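Local coordinates for KaiC-like domain-containing protein (Pyrococcus horikoshii, PDB 3BS4), which is of unknown function but has a KaiC-like domain, probably of RecA-type fold, and binds an unidentified peptide in the crystal, at residues H20-I25 and R203-V208; I25-A30 and L209-S214; S31-D36 and I220-L225; E140-A145 and T184-W189. All blocks are in the same frame, centred on the assembly; numbering follows the deposited sequence.

Interaction 1. Residues H20-I25 and R203-V208; sequences HSLILI and RRADYV
Leu22 and Asp206 meet where two parallel strands, 22-27 and 207-216, begin to pair just after helix 195-204 ends. Backbone hydrogen bonds carry the register. Leu22 O takes two N-H groups, Tyr207 N at 3.1 Å in the carbonyl plane and Asp206 N at 2.8 Å, the second more bent (138° at the hydrogen). One step on, Leu24 N gives an almost straight bond to Tyr207 O at 2.9 Å, and Val208 CA makes a C-H...O contact with Leu24 O. A side chain answers the N-H of Leu22: with CG anti to its own carbonyl carbon (chi1 -58°), Asp206 brings OD2 to Leu22 N at 2.8 Å, using the lone pair turned away from OD1. The remaining contacts are mostly apolar. On one sheet face, Ile23 CG1 lies 3.9 Å from Tyr207 CD2, the two side chains pointing the same way, while Ser21 CB sits in the ring plane at the CE2 edge. The tyrosine and serine hydroxyls both turn to Lys18, and Trp5 meets the ring edge-to-face. On the other face Leu24 CD2 lies beside Val208 CG1, and Ala205 CB, from the turn after the helix, rests 3.8 Å from Leu24 CB. The aspartate thus replaces a backbone acceptor before the ladder begins, satisfying Leu22 N opposite the point where residues 203-208 pass from helix to strand.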
# COMPACT_ATOMS: atom_id res chain seq x y z
N HIS A 20 13.15 2.87 0.43
CA HIS A 20 12.40 4.14 0.43
C HIS A 20 11.61 4.43 -0.83
O HIS A 20 11.01 5.49 -0.96
CB HIS A 20 13.26 5.36 0.79
CG HIS A 20 13.88 5.28 2.15
ND1 HIS A 20 15.21 5.60 2.37
CD2 HIS A 20 13.38 4.90 3.34
CE1 HIS A 20 15.48 5.44 3.65
NE2 HIS A 20 14.39 5.01 4.26
N SER A 21 11.61 3.48 -1.76
CA SER A 21 10.87 3.62 -2.99
C SER A 21 9.37 3.66 -2.72
O SER A 21 8.90 3.19 -1.68
CB SER A 21 11.19 2.46 -3.92
OG SER A 21 12.55 2.57 -4.35
N LEU A 22 8.63 4.22 -3.69
CA LEU A 22 7.18 4.09 -3.75
C LEU A 22 6.89 3.11 -4.87
O LEU A 22 7.36 3.29 -6.00
CB LEU A 22 6.54 5.45 -4.05
CG LEU A 22 5.03 5.47 -4.31
CD1 LEU A 22 4.21 4.91 -3.12
CD2 LEU A 22 4.63 6.90 -4.62
N ILE A 23 6.10 2.08 -4.55
CA ILE A 23 5.71 1.04 -5.50
C ILE A 23 4.21 1.15 -5.72
O ILE A 23 3.43 1.10 -4.77
CB ILE A 23 5.99 -0.38 -4.93
CG1 ILE A 23 7.49 -0.59 -4.71
CG2 ILE A 23 5.46 -1.46 -5.87
CD1 ILE A 23 7.97 -0.19 -3.33
N LEU A 24 3.81 1.26 -6.98
CA LEU A 24 2.39 1.18 -7.33
C LEU A 24 2.06 -0.20 -7.85
O LEU A 24 2.68 -0.67 -8.80
CB LEU A 24 2.05 2.21 -8.42
CG LEU A 24 0.60 2.18 -8.90
CD1 LEU A 24 -0.42 2.63 -7.79
CD2 LEU A 24 0.48 3.07 -10.14
N ILE A 25 1.07 -0.85 -7.24
CA ILE A 25 0.49 -2.07 -7.78
C ILE A 25 -0.82 -1.62 -8.43
O ILE A 25 -1.78 -1.22 -7.74
CB ILE A 25 0.18 -3.14 -6.69
CG1 ILE A 25 1.45 -3.51 -5.90
CG2 ILE A 25 -0.46 -4.35 -7.35
CD1 ILE A 25 2.61 -3.94 -6.73
N ARG A 203 3.33 8.49 -12.41
CA ARG A 203 4.50 9.37 -12.45
C ARG A 203 5.19 9.43 -11.10
O ARG A 203 6.44 9.46 -11.00
CB ARG A 203 4.08 10.77 -12.97
CG ARG A 203 5.16 11.86 -12.86
CD ARG A 203 6.40 11.53 -13.69
NE ARG A 203 6.07 11.48 -15.10
CZ ARG A 203 6.96 11.34 -16.09
NH1 ARG A 203 8.26 11.25 -15.82
NH2 ARG A 203 6.53 11.32 -17.34
N ARG A 204 4.40 9.45 -10.03
CA ARG A 204 4.94 9.61 -8.68
C ARG A 204 5.64 8.36 -8.17
O ARG A 204 6.60 8.44 -7.38
CB ARG A 204 3.81 10.01 -7.72
CG ARG A 204 3.32 11.42 -7.98
CD ARG A 204 2.07 11.72 -7.18
NE ARG A 204 1.45 12.97 -7.61
CZ ARG A 204 1.92 14.18 -7.31
NH1 ARG A 204 3.02 14.33 -6.57
NH2 ARG A 204 1.30 15.27 -7.74
N ALA A 205 5.17 7.20 -8.61
CA ALA A 205 5.77 5.92 -8.20
C ALA A 205 7.16 5.67 -8.80
O ALA A 205 7.42 6.03 -9.96
CB ALA A 205 4.84 4.78 -8.54
N ASP A 206 8.03 5.02 -8.03
CA ASP A 206 9.33 4.60 -8.56
C ASP A 206 9.22 3.29 -9.33
O ASP A 206 9.93 3.08 -10.33
CB ASP A 206 10.35 4.46 -7.43
CG ASP A 206 10.52 5.75 -6.67
OD1 ASP A 206 10.99 6.75 -7.27
OD2 ASP A 206 10.15 5.77 -5.47
N TYR A 207 8.34 2.41 -8.85
CA TYR A 207 8.05 1.15 -9.54
C TYR A 207 6.57 1.12 -9.85
O TYR A 207 5.78 1.54 -9.03
CB TYR A 207 8.34 -0.06 -8.64
CG TYR A 207 9.78 -0.23 -8.23
CD1 TYR A 207 10.59 -1.19 -8.85
CD2 TYR A 207 10.32 0.52 -7.19
CE1 TYR A 207 11.93 -1.36 -8.44
CE2 TYR A 207 11.63 0.36 -6.78
CZ TYR A 207 12.43 -0.58 -7.41
OH TYR A 207 13.75 -0.72 -6.98
N VAL A 208 6.21 0.61 -11.03
CA VAL A 208 4.80 0.35 -11.33
C VAL A 208 4.70 -1.07 -11.86
O VAL A 208 5.32 -1.40 -12.88
CB VAL A 208 4.23 1.30 -12.39
CG1 VAL A 208 2.77 0.91 -12.69
CG2 VAL A 208 4.34 2.76 -11.94

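Interaction 2. Residues I25-A30 and L209-S214; sequences IHEEDA and LKTRSS
Ile25 and Leu209 lie side by side on one face of a parallel strand pair, CD1 to CD1 at 3.9 Å. This half is tight: His26 N bonds to Leu209 O nearly along the C=O axis, His26 O receives Thr211 N, and Glu28 N closes the ladder on Thr211 O. On the opposite face the His26 ring, held through ND1 by Tyr202 and through NE2 by Gly191 O, has the aliphatic part of Lys210 beside it, ND1 to CD at 3.7 Å. Strand 22-27 is the first strand of what is probably a RecA-type core, as in KaiC relatives, and the loop from it to helix 34-47 occupies the place of the P-loop in ATP-binding relatives. In that loop Asp29, its CG between backbone N and carbonyl carbon (chi1 64°), turns its carboxylate onto Ser213: OD1 takes Ser213 N at 2.9 Å and OD2 takes Ser213 OG at 2.7 Å, both by syn lone pairs. With the carboxylate of Asp29 cut back to an alanine, Ser213 N and OG would probably lose these acceptors and the loop its tie to the strand. The partly exposed side is looser. Lys210 NZ reaches Glu28 OE2 at 3.2 Å from above the carboxylate plane, in a salt bridge, whereas Glu28 OE1 is linked to Arg212 NH1 through a water 2.7 Å from each, the carboxylate and guanidinium planes 27° apart.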
# COMPACT_ATOMS: atom_id res chain seq x y z
N ILE A 25 1.07 -0.85 -7.24
CA ILE A 25 0.49 -2.07 -7.78
C ILE A 25 -0.82 -1.62 -8.43
O ILE A 25 -1.78 -1.22 -7.74
CB ILE A 25 0.18 -3.14 -6.69
CG1 ILE A 25 1.45 -3.51 -5.90
CG2 ILE A 25 -0.46 -4.35 -7.35
CD1 ILE A 25 2.61 -3.94 -6.73
N HIS A 26 -0.85 -1.64 -9.76
CA HIS A 26 -2.04 -1.27 -10.50
C HIS A 26 -2.79 -2.54 -10.89
O HIS A 26 -2.39 -3.25 -11.84
CB HIS A 26 -1.68 -0.45 -11.73
CG HIS A 26 -2.87 -0.05 -12.56
ND1 HIS A 26 -2.76 0.34 -13.87
CD2 HIS A 26 -4.19 -0.00 -12.25
CE1 HIS A 26 -3.96 0.61 -14.35
NE2 HIS A 26 -4.85 0.42 -13.39
N GLU A 27 -3.87 -2.83 -10.16
CA GLU A 27 -4.71 -4.00 -10.45
C GLU A 27 -5.72 -3.54 -11.50
O GLU A 27 -6.73 -2.92 -11.16
CB GLU A 27 -5.41 -4.52 -9.17
CG GLU A 27 -6.29 -5.75 -9.45
CD GLU A 27 -7.23 -6.13 -8.31
OE1 GLU A 27 -8.21 -5.37 -8.07
OE2 GLU A 27 -7.05 -7.20 -7.67
N GLU A 28 -5.42 -3.78 -12.77
CA GLU A 28 -6.23 -3.21 -13.86
C GLU A 28 -7.67 -3.77 -13.90
O GLU A 28 -8.63 -3.06 -14.26
CB GLU A 28 -5.52 -3.41 -15.20
CG GLU A 28 -6.16 -2.67 -16.35
CD GLU A 28 -5.38 -2.88 -17.63
OE1 GLU A 28 -5.25 -4.04 -18.06
OE2 GLU A 28 -4.89 -1.87 -18.18
N ASP A 29 -7.81 -5.05 -13.56
CA ASP A 29 -9.14 -5.66 -13.43
C ASP A 29 -9.21 -6.57 -12.21
O ASP A 29 -8.21 -7.17 -11.79
CB ASP A 29 -9.53 -6.41 -14.70
CG ASP A 29 -8.62 -7.59 -14.98
OD1 ASP A 29 -7.69 -7.43 -15.80
OD2 ASP A 29 -8.84 -8.66 -14.37
N ALA A 30 -10.42 -6.70 -11.65
CA ALA A 30 -10.59 -7.41 -10.41
C ALA A 30 -10.24 -8.89 -10.51
O ALA A 30 -9.74 -9.45 -9.55
CB ALA A 30 -12.03 -7.22 -9.86
N LEU A 209 3.91 -1.89 -11.16
CA LEU A 209 3.55 -3.24 -11.60
C LEU A 209 2.07 -3.25 -11.90
O LEU A 209 1.27 -2.83 -11.05
CB LEU A 209 3.85 -4.27 -10.50
CG LEU A 209 5.27 -4.30 -9.93
CD1 LEU A 209 5.45 -5.47 -8.94
CD2 LEU A 209 6.32 -4.33 -11.01
N LYS A 210 1.69 -3.74 -13.08
CA LYS A 210 0.28 -3.76 -13.48
C LYS A 210 -0.15 -5.20 -13.61
O LYS A 210 0.53 -5.99 -14.25
CB LYS A 210 0.09 -3.06 -14.82
CG LYS A 210 -1.35 -3.07 -15.29
CD LYS A 210 -1.54 -2.08 -16.41
CE LYS A 210 -1.33 -2.70 -17.76
NZ LYS A 210 -1.72 -1.73 -18.85
N THR A 211 -1.27 -5.56 -12.97
CA THR A 211 -1.81 -6.91 -13.14
C THR A 211 -3.07 -6.86 -13.99
O THR A 211 -3.83 -5.89 -13.97
CB THR A 211 -2.12 -7.61 -11.80
OG1 THR A 211 -3.21 -6.95 -11.13
CG2 THR A 211 -0.89 -7.61 -10.90
N ARG A 212 -3.28 -7.92 -14.76
CA ARG A 212 -4.44 -7.98 -15.64
C ARG A 212 -4.75 -9.42 -16.00
O ARG A 212 -3.88 -10.28 -15.89
CB ARG A 212 -4.20 -7.17 -16.91
CG ARG A 212 -3.05 -7.71 -17.75
CD ARG A 212 -2.99 -6.98 -19.07
NE ARG A 212 -2.02 -7.59 -19.99
CZ ARG A 212 -1.52 -6.96 -21.05
NH1 ARG A 212 -1.88 -5.72 -21.33
NH2 ARG A 212 -0.65 -7.58 -21.83
N SER A 213 -5.98 -9.65 -16.44
CA SER A 213 -6.47 -10.98 -16.80
C SER A 213 -6.70 -11.06 -18.30
O SER A 213 -7.00 -10.06 -18.95
CB SER A 213 -7.82 -11.24 -16.11
OG SER A 213 -7.72 -11.10 -14.69
N SER A 214 -6.55 -12.27 -18.83
CA SER A 214 -6.87 -12.56 -20.22
C SER A 214 -7.78 -13.78 -20.17
O SER A 214 -7.48 -14.77 -19.51
CB SER A 214 -5.57 -12.85 -21.00
OG SER A 214 -5.81 -13.38 -22.29
O HOH W 1 -3.86 -4.07 -20.38

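Interaction 3. Residues S31-D36 and I220-L225; sequences SSRGKD and IKRELL
Arg222 reaches from strand 219-228 to Ser31, in the beta-alpha connection from strand 22-27 to helix 34-47 of the probably RecA-type domain. From CB, a chi1 of -67° sets CG beside the backbone N, and the chain then runs extended to NE. CG passes 4.0 Å from Ser32 O, and CD comes closer to the same oxygen, at 3.3 Å; that carbonyl also accepts the Tyr241 hydroxyl. NE then gives its hydrogen to Ser31 O at 2.8 Å, and NH2 reaches the same atom at 3.1 Å; one carbonyl is gripped side-on by two nitrogens, close to the guanidinium plane, which fixes the turn of the group. Ile220 CD1 lies over the rim of one guanidinium face and also touches Ser31 CB. Arg33 CD lies over the opposite face, 3.8 Å from NH2. The two guanidinium planes stand 80° apart, and the like charges are probably eased by Asp36, whose OD2 holds Arg33 NE in a salt bridge, and by Phe243, in cation-pi contact with Arg33. At the tip a water bridges the arginines by weak bonds, 3.2 Å from Arg222 NH2 and 3.3 Å from Arg33 NH1.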
# COMPACT_ATOMS: atom_id res chain seq x y z
N SER A 31 -10.50 -9.50 -11.66
CA SER A 31 -10.26 -10.94 -11.83
C SER A 31 -8.77 -11.25 -11.72
O SER A 31 -8.41 -12.37 -11.40
CB SER A 31 -10.80 -11.44 -13.18
OG SER A 31 -12.20 -11.23 -13.25
N SER A 32 -7.91 -10.27 -11.96
CA SER A 32 -6.46 -10.55 -11.90
C SER A 32 -5.97 -10.89 -10.50
O SER A 32 -4.90 -11.48 -10.35
CB SER A 32 -5.66 -9.37 -12.46
OG SER A 32 -5.69 -8.26 -11.56
N ARG A 33 -6.72 -10.47 -9.48
CA ARG A 33 -6.33 -10.68 -8.09
C ARG A 33 -4.97 -10.05 -7.73
O ARG A 33 -4.29 -10.51 -6.82
CB ARG A 33 -6.36 -12.16 -7.73
CG ARG A 33 -7.78 -12.71 -7.67
CD ARG A 33 -7.81 -14.21 -7.42
NE ARG A 33 -7.21 -14.56 -6.13
CZ ARG A 33 -6.91 -15.80 -5.76
NH1 ARG A 33 -7.15 -16.84 -6.56
NH2 ARG A 33 -6.36 -16.01 -4.57
N GLY A 34 -4.59 -8.98 -8.43
CA GLY A 34 -3.38 -8.24 -8.05
C GLY A 34 -3.43 -7.75 -6.61
O GLY A 34 -2.41 -7.65 -5.94
N LYS A 35 -4.62 -7.46 -6.13
CA LYS A 35 -4.80 -7.05 -4.74
C LYS A 35 -4.31 -8.15 -3.79
O LYS A 35 -3.68 -7.87 -2.76
CB LYS A 35 -6.28 -6.71 -4.49
CG LYS A 35 -6.70 -6.43 -3.07
CD LYS A 35 -8.09 -5.80 -2.99
CE LYS A 35 -9.16 -6.56 -3.81
NZ LYS A 35 -10.51 -5.93 -3.67
N ASP A 36 -4.58 -9.40 -4.15
CA ASP A 36 -4.13 -10.53 -3.32
C ASP A 36 -2.61 -10.67 -3.31
O ASP A 36 -2.03 -11.13 -2.33
CB ASP A 36 -4.76 -11.84 -3.80
CG ASP A 36 -6.20 -11.99 -3.37
OD1 ASP A 36 -6.61 -11.32 -2.38
OD2 ASP A 36 -6.91 -12.82 -3.99
N ILE A 220 -8.76 -18.60 -17.33
CA ILE A 220 -8.19 -17.27 -17.14
C ILE A 220 -6.66 -17.37 -17.08
O ILE A 220 -6.12 -18.30 -16.47
CB ILE A 220 -8.77 -16.62 -15.84
CG1 ILE A 220 -8.23 -15.21 -15.61
CG2 ILE A 220 -8.49 -17.51 -14.60
CD1 ILE A 220 -8.94 -14.48 -14.47
N LYS A 221 -5.99 -16.43 -17.75
CA LYS A 221 -4.54 -16.25 -17.65
C LYS A 221 -4.33 -14.92 -16.93
O LYS A 221 -4.91 -13.90 -17.32
CB LYS A 221 -3.91 -16.20 -19.04
CG LYS A 221 -2.40 -16.02 -19.02
CD LYS A 221 -1.85 -15.90 -20.43
CE LYS A 221 -0.33 -15.79 -20.41
NZ LYS A 221 0.23 -15.90 -21.80
N ARG A 222 -3.54 -14.95 -15.87
CA ARG A 222 -3.25 -13.73 -15.10
C ARG A 222 -1.81 -13.31 -15.37
O ARG A 222 -0.91 -14.15 -15.35
CB ARG A 222 -3.50 -13.96 -13.62
CG ARG A 222 -4.98 -14.18 -13.26
CD ARG A 222 -5.15 -14.45 -11.78
NE ARG A 222 -6.57 -14.44 -11.42
CZ ARG A 222 -7.31 -15.53 -11.25
NH1 ARG A 222 -6.77 -16.74 -11.38
NH2 ARG A 222 -8.59 -15.40 -10.93
N GLU A 223 -1.62 -12.02 -15.65
CA GLU A 223 -0.31 -11.48 -15.99
C GLU A 223 0.09 -10.30 -15.13
O GLU A 223 -0.74 -9.45 -14.80
CB GLU A 223 -0.30 -11.03 -17.44
CG GLU A 223 -0.39 -12.17 -18.40
CD GLU A 223 -0.26 -11.71 -19.83
OE1 GLU A 223 -1.22 -11.10 -20.34
OE2 GLU A 223 0.81 -11.96 -20.42
N LEU A 224 1.38 -10.25 -14.79
CA LEU A 224 1.95 -9.08 -14.11
C LEU A 224 2.97 -8.44 -15.03
O LEU A 224 3.89 -9.11 -15.49
CB LEU A 224 2.59 -9.49 -12.79
CG LEU A 224 3.14 -8.37 -11.89
CD1 LEU A 224 3.11 -8.83 -10.44
CD2 LEU A 224 4.56 -7.97 -12.31
N LEU A 225 2.78 -7.15 -15.31
CA LEU A 225 3.65 -6.41 -16.22
C LEU A 225 4.50 -5.42 -15.44
O LEU A 225 3.97 -4.65 -14.65
CB LEU A 225 2.81 -5.65 -17.24
CG LEU A 225 2.19 -6.36 -18.44
CD1 LEU A 225 1.30 -7.52 -18.05
CD2 LEU A 225 1.39 -5.34 -19.25
O HOH W 2 -9.85 -17.09 -8.49

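Interaction 4. Residues E140-A145 and T184-W189; sequences ELYGFA and TNFWLW
Phe144 and Phe186 lie side by side with ring planes only 7° apart, near-parallel but displaced along each other with little overlap, centroids 5.0 Å apart. At the edge of the Phe186 ring, in its plane, come Tyr142 CD1 and Gly143 O, and the closest meeting of the two phenylalanines is CE1 of Phe144 to CD2 of Phe186 at 3.6 Å. These rings stand on one face of two neighbouring parallel strands, 141-146 and 184-190, in the central sheet of what is probably a RecA-type fold, where Leu38 of helix 34-47 packs on both. Tyr142, Phe144 and Phe186 all hold CG on the side of the backbone N (chi1 -66° for Phe186), which makes them project alike. Were the ring of Phe144 replaced by the methyl group of an alanine, a gap would probably be left beside Phe186 under helix 34-47, and Leu38 and Leu42 would lose a packing surface. Between the two backbones the ladder is regular: Gly143 N bonds to Thr184 O, Phe186 N to Gly143 O at 2.7 Å, and Ala145 N to Phe186 O. On the other face Ala145 CB sits 3.6 Å from Trp187 CD1, and the bound peptide's backbone is hydrogen-bonded by Asn185 OD1 and Trp187 NE1. Gly143 leaves room there for the asparagine: Asn185 OD1 lies 3.3 Å from Gly143 CA.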
# COMPACT_ATOMS: atom_id res chain seq x y z
N GLU A 140 12.68 -2.85 9.25
CA GLU A 140 12.30 -1.95 8.17
C GLU A 140 10.87 -1.46 8.41
O GLU A 140 10.06 -2.16 9.02
CB GLU A 140 12.41 -2.66 6.82
CG GLU A 140 13.85 -2.86 6.36
CD GLU A 140 14.60 -1.57 6.12
OE1 GLU A 140 13.98 -0.53 5.79
OE2 GLU A 140 15.85 -1.58 6.25
N LEU A 141 10.59 -0.25 7.92
CA LEU A 141 9.24 0.32 7.96
C LEU A 141 8.64 0.28 6.56
O LEU A 141 9.27 0.71 5.59
CB LEU A 141 9.26 1.77 8.46
CG LEU A 141 7.94 2.55 8.45
CD1 LEU A 141 6.87 1.92 9.35
CD2 LEU A 141 8.18 4.02 8.83
N TYR A 142 7.43 -0.25 6.49
CA TYR A 142 6.71 -0.29 5.22
C TYR A 142 5.38 0.40 5.39
O TYR A 142 4.79 0.33 6.46
CB TYR A 142 6.44 -1.74 4.81
CG TYR A 142 7.70 -2.49 4.49
CD1 TYR A 142 8.29 -2.39 3.24
CD2 TYR A 142 8.32 -3.29 5.46
CE1 TYR A 142 9.47 -3.09 2.94
CE2 TYR A 142 9.49 -3.98 5.17
CZ TYR A 142 10.06 -3.88 3.92
OH TYR A 142 11.21 -4.58 3.63
N GLY A 143 4.92 1.07 4.33
CA GLY A 143 3.55 1.61 4.31
C GLY A 143 2.76 0.96 3.20
O GLY A 143 3.33 0.58 2.15
N PHE A 144 1.46 0.80 3.43
CA PHE A 144 0.55 0.28 2.41
C PHE A 144 -0.67 1.16 2.35
O PHE A 144 -1.26 1.43 3.40
CB PHE A 144 0.12 -1.14 2.77
CG PHE A 144 1.24 -2.14 2.70
CD1 PHE A 144 1.41 -2.93 1.57
CD2 PHE A 144 2.16 -2.26 3.75
CE1 PHE A 144 2.46 -3.84 1.48
CE2 PHE A 144 3.23 -3.18 3.66
CZ PHE A 144 3.37 -3.96 2.53
N ALA A 145 -1.04 1.64 1.16
CA ALA A 145 -2.29 2.42 1.00
C ALA A 145 -3.29 1.63 0.16
O ALA A 145 -3.06 1.41 -1.04
CB ALA A 145 -2.01 3.79 0.33
N THR A 184 9.31 2.39 3.10
CA THR A 184 9.16 1.94 1.72
C THR A 184 7.67 1.68 1.59
O THR A 184 7.08 1.00 2.43
CB THR A 184 10.01 0.69 1.48
OG1 THR A 184 11.38 1.02 1.77
CG2 THR A 184 9.91 0.21 0.02
N ASN A 185 7.07 2.22 0.53
CA ASN A 185 5.61 2.34 0.46
C ASN A 185 5.02 1.64 -0.73
O ASN A 185 5.58 1.71 -1.82
CB ASN A 185 5.23 3.82 0.44
CG ASN A 185 5.49 4.48 1.78
OD1 ASN A 185 4.71 4.29 2.72
ND2 ASN A 185 6.58 5.21 1.88
N PHE A 186 3.89 0.99 -0.51
CA PHE A 186 3.13 0.34 -1.57
C PHE A 186 1.77 0.98 -1.68
O PHE A 186 1.05 1.08 -0.70
CB PHE A 186 2.94 -1.14 -1.27
CG PHE A 186 4.21 -1.93 -1.27
CD1 PHE A 186 4.57 -2.68 -2.38
CD2 PHE A 186 5.02 -1.94 -0.15
CE1 PHE A 186 5.75 -3.44 -2.38
CE2 PHE A 186 6.23 -2.69 -0.14
CZ PHE A 186 6.57 -3.44 -1.27
N TRP A 187 1.43 1.41 -2.89
CA TRP A 187 0.10 1.93 -3.18
C TRP A 187 -0.64 0.91 -4.02
O TRP A 187 -0.08 0.40 -4.98
CB TRP A 187 0.20 3.21 -4.02
CG TRP A 187 0.58 4.41 -3.23
CD1 TRP A 187 0.81 4.46 -1.88
CD2 TRP A 187 0.72 5.75 -3.72
NE1 TRP A 187 1.09 5.76 -1.49
CE2 TRP A 187 1.03 6.57 -2.60
CE3 TRP A 187 0.63 6.34 -4.99
CZ2 TRP A 187 1.26 7.95 -2.72
CZ3 TRP A 187 0.86 7.71 -5.10
CH2 TRP A 187 1.16 8.49 -3.97
N LEU A 188 -1.90 0.66 -3.71
CA LEU A 188 -2.73 -0.17 -4.57
C LEU A 188 -3.68 0.73 -5.36
O LEU A 188 -4.29 1.62 -4.79
CB LEU A 188 -3.53 -1.17 -3.71
CG LEU A 188 -4.46 -2.14 -4.47
CD1 LEU A 188 -3.66 -3.06 -5.44
CD2 LEU A 188 -5.29 -2.97 -3.51
N TRP A 189 -3.87 0.45 -6.65
CA TRP A 189 -4.90 1.15 -7.41
C TRP A 189 -5.76 0.10 -8.11
O TRP A 189 -5.23 -0.68 -8.88
CB TRP A 189 -4.29 2.10 -8.46
CG TRP A 189 -5.32 2.88 -9.23
CD1 TRP A 189 -6.08 2.44 -10.27
CD2 TRP A 189 -5.69 4.26 -9.02
NE1 TRP A 189 -6.93 3.45 -10.72
CE2 TRP A 189 -6.71 4.57 -9.96
CE3 TRP A 189 -5.28 5.24 -8.11
CZ2 TRP A 189 -7.31 5.84 -10.02
CZ3 TRP A 189 -5.90 6.50 -8.16
CH2 TRP A 189 -6.89 6.78 -9.11
O HOH W 3 11.83 0.61 4.35

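All four contacts belong to one sheet and the connection leading out of it. Interactions 1 and 2 are successive halves of the same parallel pair, strands 22-27 and 207-216, joined by a probable hydrogen bond from Leu209 N to Leu24 O; the first is buried, the second passes from apolar packing to charged groups. Interaction 4, its centre about 4 Å from the centre of the chain, is buried at every touching residue and largely aromatic, and its strand 184-190 pairs with strand 22-27. Interaction 3 is the surface contact, with centre about 5 Å from that of interaction 2, where an arginine reaches a loop carbonyl instead of strands pairing.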